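Local coordinates for putative lipoprotein YcdA (Bacillus subtilis subsp. subtilis str. 168, PDB 4R4G) that is of unknown function but is probably a membrane-anchored lipoprotein, built from an Ig-like N-terminal domain and a helix-rich C-terminal domain joined by a kinked helix, at residues A[20-25]-A[39-44]; A[106-111]-A[127-132]; A[64-69]-A[100-105]. One frame throughout, in Å; residues are numbered along the deposited sequence. Where two conformers were deposited one is given.

Interaction 1 (A[20-25]-A[39-44]); sequences KDVSYT and LVLKVN
Thr25 and Val40 meet at one end of an antiparallel strand pair, and Lys20 and Asp21 meet Asn44 at the other. Backbone hydrogen bonds join segments 20-25 and 39-44 along their length. Ser23 and Lys42 exchange two, with Lys42 N 2.8 Å from Ser23 O. Val40 O takes two donors from Thr25: its N in the carbonyl plane, and its OG1 at 2.9 Å from above that plane. The Thr25 hydroxyl can do this because OG1 sits between the backbone N and the carbonyl carbon (chi1 62°). Asn44 O likewise accepts from Lys20 N and Asp21 N, both from the same face of its plane.

A water joins the polar face. It donates to Asp21 OD2 and Lys42 O and accepts from Ser23 OG.

The apolar face carries Val22, Tyr24, Leu41 and Val43. Leu41 CD1 lies 3.6 Å from Val22 CG1 and also approaches Tyr24 CE1. Leu39 CD1 packs 3.8 Å from Tyr24 CD1, the two side chains crossing at about a right angle. The Tyr24 hydroxyl bonds to Gly105 and Gly131.

Lys20 and Asp21 opposite Asn44 form a classic beta bulge, within one antiparallel sheet of the Ig-like domain.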
ATOM      1  N   LYS A  20     -12.324  24.798   0.157  1.00 82.38           N
ATOM      2  CA  LYS A  20     -10.950  25.020   0.579  1.00 84.39           C
ATOM      3  C   LYS A  20      -9.964  24.054  -0.090  1.00 89.16           C
ATOM      4  O   LYS A  20      -8.861  24.489  -0.420  1.00 92.93           O
ATOM      5  CB  LYS A  20     -10.829  24.979   2.113  1.00 87.47           C
ATOM      6  CG  LYS A  20     -11.677  26.050   2.801  1.00 96.49           C
ATOM      7  CD  LYS A  20     -11.075  26.515   4.129  1.00116.32           C
ATOM      8  CE  LYS A  20     -11.611  27.877   4.539  1.00129.39           C
ATOM      9  NZ  LYS A  20     -11.173  28.290   5.900  1.00138.48           N
ATOM     10  N   ASP A  21     -10.328  22.771  -0.308  1.00 82.32           N
ATOM     11  CA  ASP A  21      -9.421  21.786  -0.938  1.00 80.14           C
ATOM     12  C   ASP A  21     -10.189  20.643  -1.638  1.00 77.91           C
ATOM     13  O   ASP A  21     -11.316  20.349  -1.240  1.00 76.60           O
ATOM     14  CB  ASP A  21      -8.471  21.200   0.125  1.00 83.56           C
ATOM     15  CG  ASP A  21      -7.324  20.390  -0.443  1.00104.78           C
ATOM     16  OD1 ASP A  21      -6.395  21.001  -1.010  1.00109.52           O
ATOM     17  OD2 ASP A  21      -7.373  19.137  -0.348  1.00112.63           O
ATOM     18  N   VAL A  22      -9.586  20.008  -2.681  1.00 70.99           N
ATOM     19  CA  VAL A  22     -10.159  18.879  -3.437  1.00 67.22           C
ATOM     20  C   VAL A  22      -9.046  17.879  -3.748  1.00 74.66           C
ATOM     21  O   VAL A  22      -8.089  18.205  -4.460  1.00 77.27           O
ATOM     22  CB  VAL A  22     -10.923  19.281  -4.734  1.00 69.17           C
ATOM     23  CG1 VAL A  22     -11.384  18.055  -5.509  1.00 66.34           C
ATOM     24  CG2 VAL A  22     -12.121  20.179  -4.434  1.00 69.23           C
ATOM     25  N   SER A  23      -9.184  16.651  -3.248  1.00 69.73           N
ATOM     26  CA  SER A  23      -8.192  15.620  -3.497  1.00 68.92           C
ATOM     27  C   SER A  23      -8.829  14.258  -3.627  1.00 71.30           C
ATOM     28  O   SER A  23      -9.955  14.046  -3.176  1.00 70.68           O
ATOM     29  CB  SER A  23      -7.166  15.596  -2.370  1.00 73.43           C
ATOM     30  OG  SER A  23      -7.761  15.245  -1.134  1.00 82.79           O
ATOM     31  N   TYR A  24      -8.104  13.337  -4.261  1.00 67.63           N
ATOM     32  CA  TYR A  24      -8.482  11.934  -4.387  1.00 65.22           C
ATOM     33  C   TYR A  24      -7.901  11.186  -3.209  1.00 68.26           C
ATOM     34  O   TYR A  24      -6.760  11.457  -2.775  1.00 68.97           O
ATOM     35  CB  TYR A  24      -7.973  11.323  -5.701  1.00 65.60           C
ATOM     36  CG  TYR A  24      -8.622  11.859  -6.953  1.00 67.69           C
ATOM     37  CD1 TYR A  24      -9.950  11.559  -7.257  1.00 68.27           C
ATOM     38  CD2 TYR A  24      -7.886  12.583  -7.887  1.00 70.40           C
ATOM     39  CE1 TYR A  24     -10.540  12.008  -8.439  1.00 69.05           C
ATOM     40  CE2 TYR A  24      -8.467  13.037  -9.073  1.00 72.12           C
ATOM     41  CZ  TYR A  24      -9.798  12.753  -9.341  1.00 75.29           C
ATOM     42  OH  TYR A  24     -10.378  13.188 -10.503  1.00 72.30           O
ATOM     43  N   THR A  25      -8.692  10.271  -2.660  1.00 62.37           N
ATOM     44  CA  THR A  25      -8.255   9.444  -1.541  1.00 61.95           C
ATOM     45  C   THR A  25      -8.652   8.000  -1.824  1.00 65.03           C
ATOM     46  O   THR A  25      -9.469   7.713  -2.716  1.00 61.82           O
ATOM     47  CB  THR A  25      -8.818   9.940  -0.177  1.00 69.37           C
ATOM     48  OG1 THR A  25     -10.252   9.883  -0.164  1.00 68.75           O
ATOM     49  CG2 THR A  25      -8.323  11.336   0.223  1.00 65.91           C
ATOM     50  N   LEU A  39     -12.219   5.761  -6.489  1.00 70.67           N
ATOM     51  CA  LEU A  39     -11.546   6.561  -5.479  1.00 68.04           C
ATOM     52  C   LEU A  39     -12.595   7.279  -4.660  1.00 69.05           C
ATOM     53  O   LEU A  39     -13.801   7.138  -4.912  1.00 68.81           O
ATOM     54  CB  LEU A  39     -10.571   7.564  -6.125  1.00 68.26           C
ATOM     55  CG  LEU A  39      -9.375   6.980  -6.881  1.00 73.76           C
ATOM     56  CD1 LEU A  39      -8.557   8.083  -7.512  1.00 74.41           C
ATOM     57  CD2 LEU A  39      -8.470   6.146  -5.948  1.00 76.03           C
ATOM     58  N   VAL A  40     -12.150   8.040  -3.675  1.00 62.75           N
ATOM     59  CA  VAL A  40     -13.045   8.817  -2.839  1.00 61.04           C
ATOM     60  C   VAL A  40     -12.607  10.253  -2.989  1.00 65.71           C
ATOM     61  O   VAL A  40     -11.428  10.541  -2.783  1.00 67.72           O
ATOM     62  CB  VAL A  40     -13.061   8.308  -1.368  1.00 63.84           C
ATOM     63  CG1 VAL A  40     -13.777   9.290  -0.438  1.00 64.05           C
ATOM     64  CG2 VAL A  40     -13.704   6.928  -1.288  1.00 62.86           C
ATOM     65  N   LEU A  41     -13.524  11.142  -3.409  1.00 60.30           N
ATOM     66  CA  LEU A  41     -13.199  12.552  -3.578  1.00 59.44           C
ATOM     67  C   LEU A  41     -13.378  13.250  -2.237  1.00 65.39           C
ATOM     68  O   LEU A  41     -14.469  13.211  -1.662  1.00 64.31           O
ATOM     69  CB  LEU A  41     -14.068  13.179  -4.678  1.00 58.60           C
ATOM     70  CG  LEU A  41     -13.741  14.612  -5.101  1.00 62.92           C
ATOM     71  CD1 LEU A  41     -12.564  14.647  -6.057  1.00 63.42           C
ATOM     72  CD2 LEU A  41     -14.936  15.254  -5.736  1.00 61.11           C
ATOM     73  N   LYS A  42     -12.277  13.821  -1.703  1.00 63.34           N
ATOM     74  CA  LYS A  42     -12.271  14.536  -0.419  1.00 63.93           C
ATOM     75  C   LYS A  42     -12.326  16.021  -0.724  1.00 68.36           C
ATOM     76  O   LYS A  42     -11.374  16.583  -1.279  1.00 70.45           O
ATOM     77  CB  LYS A  42     -11.033  14.151   0.428  1.00 66.90           C
ATOM     78  CG  LYS A  42     -10.971  14.735   1.839  1.00 72.03           C
ATOM     79  CD  LYS A  42      -9.782  14.170   2.589  1.00 70.89           C
ATOM     80  CE  LYS A  42      -9.313  15.031   3.732  1.00 90.57           C
ATOM     81  NZ  LYS A  42      -8.433  14.270   4.669  1.00102.65           N
ATOM     82  N   VAL A  43     -13.471  16.636  -0.418  1.00 62.49           N
ATOM     83  CA  VAL A  43     -13.749  18.057  -0.643  1.00 61.47           C
ATOM     84  C   VAL A  43     -13.836  18.747   0.730  1.00 66.59           C
ATOM     85  O   VAL A  43     -14.758  18.461   1.490  1.00 66.23           O
ATOM     86  CB  VAL A  43     -15.033  18.277  -1.500  1.00 61.90           C
ATOM     87  CG1 VAL A  43     -15.194  19.736  -1.910  1.00 62.28           C
ATOM     88  CG2 VAL A  43     -15.044  17.377  -2.732  1.00 60.13           C
ATOM     89  N   ASN A  44     -12.842  19.599   1.067  1.00 64.17           N
ATOM     90  CA  ASN A  44     -12.848  20.358   2.321  1.00 66.16           C
ATOM     91  C   ASN A  44     -13.601  21.631   2.045  1.00 70.77           C
ATOM     92  O   ASN A  44     -13.249  22.351   1.112  1.00 71.34           O
ATOM     93  CB  ASN A  44     -11.427  20.639   2.875  1.00 68.92           C
ATOM     94  CG  ASN A  44     -11.443  21.304   4.240  1.00 87.71           C
ATOM     95  OD1 ASN A  44     -11.560  22.531   4.384  1.00 81.15           O
ATOM     96  ND2 ASN A  44     -11.391  20.501   5.280  1.00 80.77           N
TER
HETATM   97  O   HOH W   1      -9.167  17.234   0.757  1.00 65.30           O

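Interaction 2 (A[106-111]-A[127-132]); sequences KQYELN and FKIDGK
Strand 125-130 of an antiparallel pair in the Ig-like domain ends in an Asx turn at Asp130. Gln107 and Asp130 form a non-hydrogen-bonded pair, and their side chains lie side by side. Gln107 NE2 donates to Asp130 OD1 at 2.7 Å, in a nearly straight bond (171°). The oxygen lies in the Gln107 amide plane. Bending at chi2 (-48°) folds the Gln107 chain back to this partner. Asp130 OD1 also accepts from Lys132 N at 2.8 Å, which closes the turn. The two donors reach it from opposite faces of the carboxylate plane. With an alanine here, the Gln107 amide would probably lose its acceptor and the turn at Lys132 its side-chain acceptor.

Gly131 N donates to Lys106 O at 2.8 Å. Lys106 O also lies over one face of the Tyr108 ring, offset toward the rim. Farther along, Tyr108 pairs with Ile129 and Leu110 with Phe127, each through two backbone bonds. On their apolar face Ile129 CG2 touches the ring edge of Tyr108 at CD2, 3.7 Å away. Ile129 CD1 is 4.2 Å from Leu110 CB. Lys106 N bonds to Tyr108 OH, which also meets Asp103 O.

Two donors on opposite faces of Asp130 OD1 thus hold the carboxylate and the turn, while Tyr108, Leu110, Phe127 and Ile129 pack their buried side chains against the other sheet.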
ATOM      1  N   LYS A 106     -13.162  12.639 -13.599  1.00 67.05           N
ATOM      2  CA  LYS A 106     -14.403  12.990 -14.278  1.00 65.99           C
ATOM      3  C   LYS A 106     -14.802  14.444 -13.964  1.00 66.49           C
ATOM      4  O   LYS A 106     -14.025  15.186 -13.341  1.00 64.54           O
ATOM      5  CB  LYS A 106     -15.528  11.997 -13.944  1.00 66.54           C
ATOM      6  CG  LYS A 106     -15.254  10.539 -14.362  1.00 78.62           C
ATOM      7  CD  LYS A 106     -14.994  10.292 -15.866  1.00 83.91           C
ATOM      8  CE  LYS A 106     -14.792   8.822 -16.205  1.00 92.94           C
ATOM      9  NZ  LYS A 106     -14.376   8.612 -17.630  1.00108.66           N
ATOM     10  N   GLN A 107     -15.974  14.867 -14.460  1.00 61.81           N
ATOM     11  CA  GLN A 107     -16.476  16.218 -14.225  1.00 61.41           C
ATOM     12  C   GLN A 107     -17.498  16.170 -13.108  1.00 64.62           C
ATOM     13  O   GLN A 107     -18.569  15.583 -13.265  1.00 64.16           O
ATOM     14  CB  GLN A 107     -17.035  16.844 -15.508  1.00 64.07           C
ATOM     15  CG  GLN A 107     -15.971  17.052 -16.595  1.00 68.27           C
ATOM     16  CD  GLN A 107     -14.714  17.728 -16.080  1.00 87.53           C
ATOM     17  OE1 GLN A 107     -14.755  18.831 -15.517  1.00 84.55           O
ATOM     18  NE2 GLN A 107     -13.568  17.062 -16.236  1.00 77.75           N
ATOM     19  N   TYR A 108     -17.127  16.708 -11.943  1.00 60.98           N
ATOM     20  CA  TYR A 108     -17.999  16.674 -10.778  1.00 59.41           C
ATOM     21  C   TYR A 108     -18.721  17.997 -10.587  1.00 64.04           C
ATOM     22  O   TYR A 108     -18.359  19.020 -11.177  1.00 65.81           O
ATOM     23  CB  TYR A 108     -17.233  16.259  -9.497  1.00 59.94           C
ATOM     24  CG  TYR A 108     -16.250  15.126  -9.740  1.00 61.80           C
ATOM     25  CD1 TYR A 108     -16.695  13.846 -10.081  1.00 63.30           C
ATOM     26  CD2 TYR A 108     -14.875  15.343  -9.674  1.00 62.64           C
ATOM     27  CE1 TYR A 108     -15.794  12.818 -10.361  1.00 64.62           C
ATOM     28  CE2 TYR A 108     -13.966  14.313  -9.927  1.00 63.20           C
ATOM     29  CZ  TYR A 108     -14.431  13.053 -10.271  1.00 69.38           C
ATOM     30  OH  TYR A 108     -13.542  12.046 -10.541  1.00 70.88           O
ATOM     31  N   GLU A 109     -19.820  17.924  -9.839  1.00 58.19           N
ATOM     32  CA  GLU A 109     -20.651  19.030  -9.470  1.00 56.38           C
ATOM     33  C   GLU A 109     -21.067  18.818  -8.041  1.00 59.21           C
ATOM     34  O   GLU A 109     -21.682  17.803  -7.727  1.00 58.31           O
ATOM     35  CB  GLU A 109     -21.839  19.181 -10.408  1.00 58.03           C
ATOM     36  CG  GLU A 109     -22.721  20.364 -10.041  1.00 73.84           C
ATOM     37  CD  GLU A 109     -23.776  20.778 -11.047  1.00 95.21           C
ATOM     38  OE1 GLU A 109     -23.414  21.425 -12.060  1.00 86.74           O
ATOM     39  OE2 GLU A 109     -24.974  20.530 -10.772  1.00 89.82           O
ATOM     40  N   LEU A 110     -20.655  19.741  -7.158  1.00 55.82           N
ATOM     41  CA  LEU A 110     -20.999  19.728  -5.751  1.00 54.96           C
ATOM     42  C   LEU A 110     -22.137  20.694  -5.546  1.00 60.86           C
ATOM     43  O   LEU A 110     -22.018  21.849  -5.958  1.00 63.38           O
ATOM     44  CB  LEU A 110     -19.784  20.103  -4.882  1.00 55.48           C
ATOM     45  CG  LEU A 110     -19.990  20.100  -3.362  1.00 59.21           C
ATOM     46  CD1 LEU A 110     -19.964  18.708  -2.817  1.00 57.49           C
ATOM     47  CD2 LEU A 110     -18.913  20.899  -2.674  1.00 62.68           C
ATOM     48  N   ASN A 111     -23.250  20.220  -4.943  1.00 55.42           N
ATOM     49  CA  ASN A 111     -24.407  21.077  -4.647  0.50 54.55           C
ATOM     50  C   ASN A 111     -24.602  21.139  -3.156  1.00 58.98           C
ATOM     51  O   ASN A 111     -24.428  20.137  -2.469  1.00 58.51           O
ATOM     52  CB  ASN A 111     -25.712  20.627  -5.344  0.50 51.65           C
ATOM     53  CG  ASN A 111     -26.903  21.578  -5.118  0.50 64.72           C
ATOM     54  OD1 ASN A 111     -26.954  22.706  -5.644  0.50 53.67           O
ATOM     55  ND2 ASN A 111     -27.877  21.163  -4.303  0.50 49.68           N
ATOM     56  N   PHE A 127     -21.162  23.997  -7.397  1.00 63.67           N
ATOM     57  CA  PHE A 127     -19.779  24.168  -7.870  1.00 65.19           C
ATOM     58  C   PHE A 127     -19.385  23.079  -8.854  1.00 68.25           C
ATOM     59  O   PHE A 127     -19.742  21.924  -8.665  1.00 66.16           O
ATOM     60  CB  PHE A 127     -18.764  24.139  -6.711  1.00 67.50           C
ATOM     61  CG  PHE A 127     -19.034  25.080  -5.564  1.00 71.13           C
ATOM     62  CD1 PHE A 127     -19.896  24.717  -4.531  1.00 73.49           C
ATOM     63  CD2 PHE A 127     -18.373  26.300  -5.476  1.00 76.99           C
ATOM     64  CE1 PHE A 127     -20.133  25.583  -3.457  1.00 76.40           C
ATOM     65  CE2 PHE A 127     -18.619  27.173  -4.402  1.00 81.60           C
ATOM     66  CZ  PHE A 127     -19.497  26.809  -3.400  1.00 78.22           C
ATOM     67  N   LYS A 128     -18.600  23.434  -9.867  1.00 65.68           N
ATOM     68  CA  LYS A 128     -18.054  22.464 -10.800  1.00 64.18           C
ATOM     69  C   LYS A 128     -16.633  22.165 -10.367  1.00 69.95           C
ATOM     70  O   LYS A 128     -15.905  23.073  -9.937  1.00 71.75           O
ATOM     71  CB  LYS A 128     -18.118  22.962 -12.244  1.00 66.90           C
ATOM     72  CG  LYS A 128     -19.543  23.181 -12.727  1.00 61.24           C
ATOM     73  CD  LYS A 128     -19.590  23.560 -14.164  1.00 60.74           C
ATOM     74  CE  LYS A 128     -21.003  23.796 -14.658  1.00 69.90           C
ATOM     75  NZ  LYS A 128     -20.977  24.370 -16.036  1.00 77.01           N
ATOM     76  N   ILE A 129     -16.274  20.868 -10.375  1.00 64.59           N
ATOM     77  CA  ILE A 129     -14.951  20.360 -10.019  1.00 63.38           C
ATOM     78  C   ILE A 129     -14.397  19.589 -11.223  1.00 72.01           C
ATOM     79  O   ILE A 129     -15.028  18.621 -11.661  1.00 70.53           O
ATOM     80  CB  ILE A 129     -15.035  19.483  -8.751  1.00 62.10           C
ATOM     81  CG1 ILE A 129     -15.432  20.322  -7.520  1.00 60.57           C
ATOM     82  CG2 ILE A 129     -13.745  18.703  -8.532  1.00 60.42           C
ATOM     83  CD1 ILE A 129     -15.890  19.522  -6.286  1.00 54.85           C
ATOM     84  N   ASP A 130     -13.258  20.039 -11.788  1.00 73.23           N
ATOM     85  CA  ASP A 130     -12.630  19.317 -12.895  1.00 74.85           C
ATOM     86  C   ASP A 130     -11.704  18.245 -12.321  1.00 77.83           C
ATOM     87  O   ASP A 130     -10.678  18.572 -11.734  1.00 77.45           O
ATOM     88  CB  ASP A 130     -11.868  20.252 -13.848  1.00 80.23           C
ATOM     89  CG  ASP A 130     -11.171  19.541 -15.000  1.00 92.37           C
ATOM     90  OD1 ASP A 130     -11.380  18.316 -15.165  1.00 89.56           O
ATOM     91  OD2 ASP A 130     -10.428  20.211 -15.749  1.00105.15           O
ATOM     92  N   GLY A 131     -12.083  16.985 -12.488  1.00 74.07           N
ATOM     93  CA  GLY A 131     -11.300  15.867 -11.984  1.00 73.91           C
ATOM     94  C   GLY A 131     -10.029  15.620 -12.768  1.00 83.50           C
ATOM     95  O   GLY A 131      -9.116  14.954 -12.266  1.00 83.58           O
ATOM     96  N   LYS A 132      -9.979  16.133 -14.026  1.00 83.63           N
ATOM     97  CA  LYS A 132      -8.834  16.021 -14.931  1.00 85.85           C
ATOM     98  C   LYS A 132      -7.840  17.181 -14.698  1.00 93.94           C
ATOM     99  O   LYS A 132      -6.854  17.280 -15.427  1.00 97.48           O
ATOM    100  CB  LYS A 132      -9.278  15.945 -16.410  1.00 89.23           C
ATOM    101  CG  LYS A 132      -9.377  14.511 -16.929  1.00 97.26           C
ATOM    102  CD  LYS A 132      -9.229  14.435 -18.446  1.00113.40           C
ATOM    103  CE  LYS A 132      -8.443  13.215 -18.901  1.00129.86           C
ATOM    104  NZ  LYS A 132      -7.949  13.344 -20.308  1.00138.45           N
TER

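Interaction 3 (A[64-69]-A[100-105]); sequences LYQGDT and FVVDKG
Leu64 meets Phe100 side chain to side chain, and the Gln66 amide meets both the backbone N and the carboxylate of Asp103. The two short strands run nearly parallel, in the same direction, but their axes stay 8.4 Å from each other. No backbone-to-backbone bond joins the segments.

The apolar part centres on Leu64. Its CB sits over one face of the Phe100 ring, 3.6 Å from the ring centroid and 15° off the ring normal. This is a CH-pi contact. The Leu64 branches are spread over two neighbours. CD1 approaches Phe100 CD2, while CD2 packs 3.6 Å from Val102 CG1. Leu64 and Val102 cross at about a right angle. Tyr108 and Leu41 also touch Leu64, so the leucine is buried among side chains from both sheets.

The polar part is a two-point grip by the Gln66 amide. Gln66 OE1 accepts from Asp103 N at 2.7 Å, with the donor in the carbonyl plane. Gln66 NE2 donates to Asp103 OD2 at 3.1 Å, using the anti lone pair of that oxygen. The carboxylate oxygen lies close to the amide plane, although the amide and carboxylate planes are 48° apart. These two bonds fix the rotation of the amide. The Gln66 chain is extended, with CG opposite the backbone N (chi1 -178°), and this carries its amide across to Asp103.

The chain reverses just after Gln66. A type II' turn from Gln66 to Thr69 has Gly67 at positive phi. Gln66 and Thr69 exchange two backbone bonds, with Thr69 N 2.9 Å from Gln66 O.

The side chains of Leu64 and Gln66 reach across to the other segment, as between the facing sheets of a beta sandwich, consistent with the Ig-like fold of this domain.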
ATOM      1  N   LEU A  64     -22.970  15.085  -4.601  1.00 55.69           N
ATOM      2  CA  LEU A  64     -22.043  15.196  -5.707  1.00 55.75           C
ATOM      3  C   LEU A  64     -22.571  14.455  -6.894  1.00 60.74           C
ATOM      4  O   LEU A  64     -23.071  13.339  -6.757  1.00 61.36           O
ATOM      5  CB  LEU A  64     -20.646  14.657  -5.340  1.00 55.67           C
ATOM      6  CG  LEU A  64     -19.524  15.051  -6.289  1.00 59.49           C
ATOM      7  CD1 LEU A  64     -18.804  16.268  -5.794  1.00 60.68           C
ATOM      8  CD2 LEU A  64     -18.571  13.974  -6.424  1.00 60.43           C
ATOM      9  N   TYR A  65     -22.411  15.051  -8.067  1.00 57.42           N
ATOM     10  CA  TYR A  65     -22.745  14.446  -9.338  1.00 56.42           C
ATOM     11  C   TYR A  65     -21.476  14.252 -10.109  1.00 62.27           C
ATOM     12  O   TYR A  65     -20.605  15.118 -10.088  1.00 62.05           O
ATOM     13  CB  TYR A  65     -23.743  15.300 -10.134  1.00 57.32           C
ATOM     14  CG  TYR A  65     -25.159  15.216  -9.600  1.00 59.73           C
ATOM     15  CD1 TYR A  65     -25.558  15.968  -8.496  1.00 61.58           C
ATOM     16  CD2 TYR A  65     -26.106  14.399 -10.205  1.00 61.34           C
ATOM     17  CE1 TYR A  65     -26.859  15.888  -7.998  1.00 63.65           C
ATOM     18  CE2 TYR A  65     -27.390  14.262  -9.677  1.00 62.33           C
ATOM     19  CZ  TYR A  65     -27.769  15.020  -8.583  1.00 73.11           C
ATOM     20  OH  TYR A  65     -29.066  14.941  -8.122  1.00 78.87           O
ATOM     21  N   GLN A  66     -21.348  13.088 -10.751  1.00 59.76           N
ATOM     22  CA  GLN A  66     -20.283  12.752 -11.680  1.00 60.63           C
ATOM     23  C   GLN A  66     -20.969  12.654 -12.997  1.00 66.79           C
ATOM     24  O   GLN A  66     -21.874  11.821 -13.153  1.00 68.52           O
ATOM     25  CB  GLN A  66     -19.604  11.461 -11.276  1.00 62.04           C
ATOM     26  CG  GLN A  66     -18.463  11.094 -12.161  1.00 64.14           C
ATOM     27  CD  GLN A  66     -18.010   9.735 -11.795  1.00 70.29           C
ATOM     28  OE1 GLN A  66     -17.147   9.564 -10.937  1.00 67.11           O
ATOM     29  NE2 GLN A  66     -18.635   8.745 -12.401  1.00 61.51           N
ATOM     30  N   GLY A  67     -20.654  13.578 -13.891  1.00 62.80           N
ATOM     31  CA  GLY A  67     -21.381  13.707 -15.142  1.00 63.36           C
ATOM     32  C   GLY A  67     -22.761  14.182 -14.753  1.00 67.49           C
ATOM     33  O   GLY A  67     -22.891  15.191 -14.030  1.00 66.48           O
ATOM     34  N   ASP A  68     -23.786  13.390 -15.134  1.00 64.22           N
ATOM     35  CA  ASP A  68     -25.185  13.658 -14.777  1.00 62.89           C
ATOM     36  C   ASP A  68     -25.673  12.685 -13.693  1.00 67.60           C
ATOM     37  O   ASP A  68     -26.823  12.746 -13.314  1.00 69.48           O
ATOM     38  CB  ASP A  68     -26.102  13.571 -16.015  1.00 65.62           C
ATOM     39  CG  ASP A  68     -25.921  14.674 -17.039  1.00 78.71           C
ATOM     40  OD1 ASP A  68     -25.381  15.741 -16.675  1.00 79.75           O
ATOM     41  OD2 ASP A  68     -26.364  14.491 -18.192  1.00 85.26           O
ATOM     42  N   THR A  69     -24.814  11.800 -13.197  1.00 64.80           N
ATOM     43  CA  THR A  69     -25.150  10.763 -12.212  1.00 63.86           C
ATOM     44  C   THR A  69     -24.788  11.178 -10.791  1.00 65.29           C
ATOM     45  O   THR A  69     -23.648  11.568 -10.530  1.00 64.22           O
ATOM     46  CB  THR A  69     -24.401   9.443 -12.570  1.00 70.69           C
ATOM     47  OG1 THR A  69     -24.651   9.093 -13.937  1.00 74.60           O
ATOM     48  CG2 THR A  69     -24.758   8.276 -11.649  1.00 65.85           C
ATOM     49  N   PHE A 100     -16.998  11.399  -1.316  1.00 52.58           N
ATOM     50  CA  PHE A 100     -17.887  10.883  -2.339  1.00 52.34           C
ATOM     51  C   PHE A 100     -17.201   9.846  -3.179  1.00 59.77           C
ATOM     52  O   PHE A 100     -16.059  10.042  -3.576  1.00 59.61           O
ATOM     53  CB  PHE A 100     -18.391  12.018  -3.242  1.00 53.34           C
ATOM     54  CG  PHE A 100     -19.174  13.092  -2.527  1.00 55.01           C
ATOM     55  CD1 PHE A 100     -20.516  12.910  -2.220  1.00 58.04           C
ATOM     56  CD2 PHE A 100     -18.570  14.294  -2.169  1.00 57.68           C
ATOM     57  CE1 PHE A 100     -21.235  13.896  -1.546  1.00 59.22           C
ATOM     58  CE2 PHE A 100     -19.295  15.288  -1.511  1.00 60.59           C
ATOM     59  CZ  PHE A 100     -20.617  15.075  -1.187  1.00 58.51           C
ATOM     60  N   VAL A 101     -17.917   8.761  -3.477  1.00 58.63           N
ATOM     61  CA  VAL A 101     -17.426   7.661  -4.301  1.00 60.24           C
ATOM     62  C   VAL A 101     -17.454   8.139  -5.751  1.00 66.11           C
ATOM     63  O   VAL A 101     -18.526   8.463  -6.262  1.00 65.74           O
ATOM     64  CB  VAL A 101     -18.278   6.378  -4.082  1.00 64.51           C
ATOM     65  CG1 VAL A 101     -17.728   5.210  -4.877  1.00 63.62           C
ATOM     66  CG2 VAL A 101     -18.396   6.030  -2.604  1.00 64.66           C
ATOM     67  N   VAL A 102     -16.274   8.188  -6.392  1.00 63.67           N
ATOM     68  CA  VAL A 102     -16.066   8.685  -7.760  1.00 63.61           C
ATOM     69  C   VAL A 102     -15.106   7.808  -8.583  1.00 67.54           C
ATOM     70  O   VAL A 102     -14.208   7.154  -8.050  1.00 66.00           O
ATOM     71  CB  VAL A 102     -15.513  10.152  -7.756  1.00 66.94           C
ATOM     72  CG1 VAL A 102     -16.535  11.139  -7.218  1.00 66.26           C
ATOM     73  CG2 VAL A 102     -14.177  10.276  -7.000  1.00 66.21           C
ATOM     74  N   ASP A 103     -15.275   7.885  -9.900  1.00 64.69           N
ATOM     75  CA  ASP A 103     -14.408   7.332 -10.928  1.00 64.46           C
ATOM     76  C   ASP A 103     -13.427   8.479 -11.257  1.00 70.42           C
ATOM     77  O   ASP A 103     -13.868   9.578 -11.583  1.00 71.98           O
ATOM     78  CB  ASP A 103     -15.242   6.864 -12.137  1.00 66.48           C
ATOM     79  CG  ASP A 103     -16.218   5.742 -11.812  1.00 77.55           C
ATOM     80  OD1 ASP A 103     -15.759   4.609 -11.583  1.00 81.22           O
ATOM     81  OD2 ASP A 103     -17.450   5.986 -11.841  1.00 80.86           O
ATOM     82  N   LYS A 104     -12.122   8.270 -11.028  1.00 67.31           N
ATOM     83  CA  LYS A 104     -11.030   9.252 -11.195  1.00 67.01           C
ATOM     84  C   LYS A 104     -11.114  10.001 -12.526  1.00 70.30           C
ATOM     85  O   LYS A 104     -11.393   9.391 -13.567  1.00 68.77           O
ATOM     86  CB  LYS A 104      -9.658   8.524 -11.085  1.00 68.70           C
ATOM     87  CG  LYS A 104      -8.377   9.391 -11.114  1.00 75.40           C
ATOM     88  CD  LYS A 104      -7.138   8.504 -11.403  1.00 90.23           C
ATOM     89  CE  LYS A 104      -5.837   9.258 -11.618  1.00104.89           C
ATOM     90  NZ  LYS A 104      -4.686   8.351 -11.904  1.00106.83           N
ATOM     91  N   GLY A 105     -10.843  11.306 -12.455  1.00 67.11           N
ATOM     92  CA  GLY A 105     -10.744  12.205 -13.596  1.00 68.55           C
ATOM     93  C   GLY A 105     -12.029  12.538 -14.319  1.00 73.79           C
ATOM     94  O   GLY A 105     -11.997  12.752 -15.531  1.00 76.72           O
TER

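Overall arrangement
Interactions 1 and 2 are backbone ladders, one in each sheet of the Ig-like domain. Each has a more buried apolar face and a more polar one. Interaction 3 is the smallest and is a buried contact. It joins the sheets through side chains, linking strand 62-66, the neighbour of 107-112, to strand 93-102, the neighbour of 39-48. The apolar faces of the ladders meet: Val22 packs on Ile129, and Leu41 on Tyr108. Two tyrosine hydroxyls, of Tyr24 and Tyr108, connect the three contacts at one end. Water enters the chemistry of interaction 1, whereas paired amide and carboxylate groups serve interactions 2 and 3.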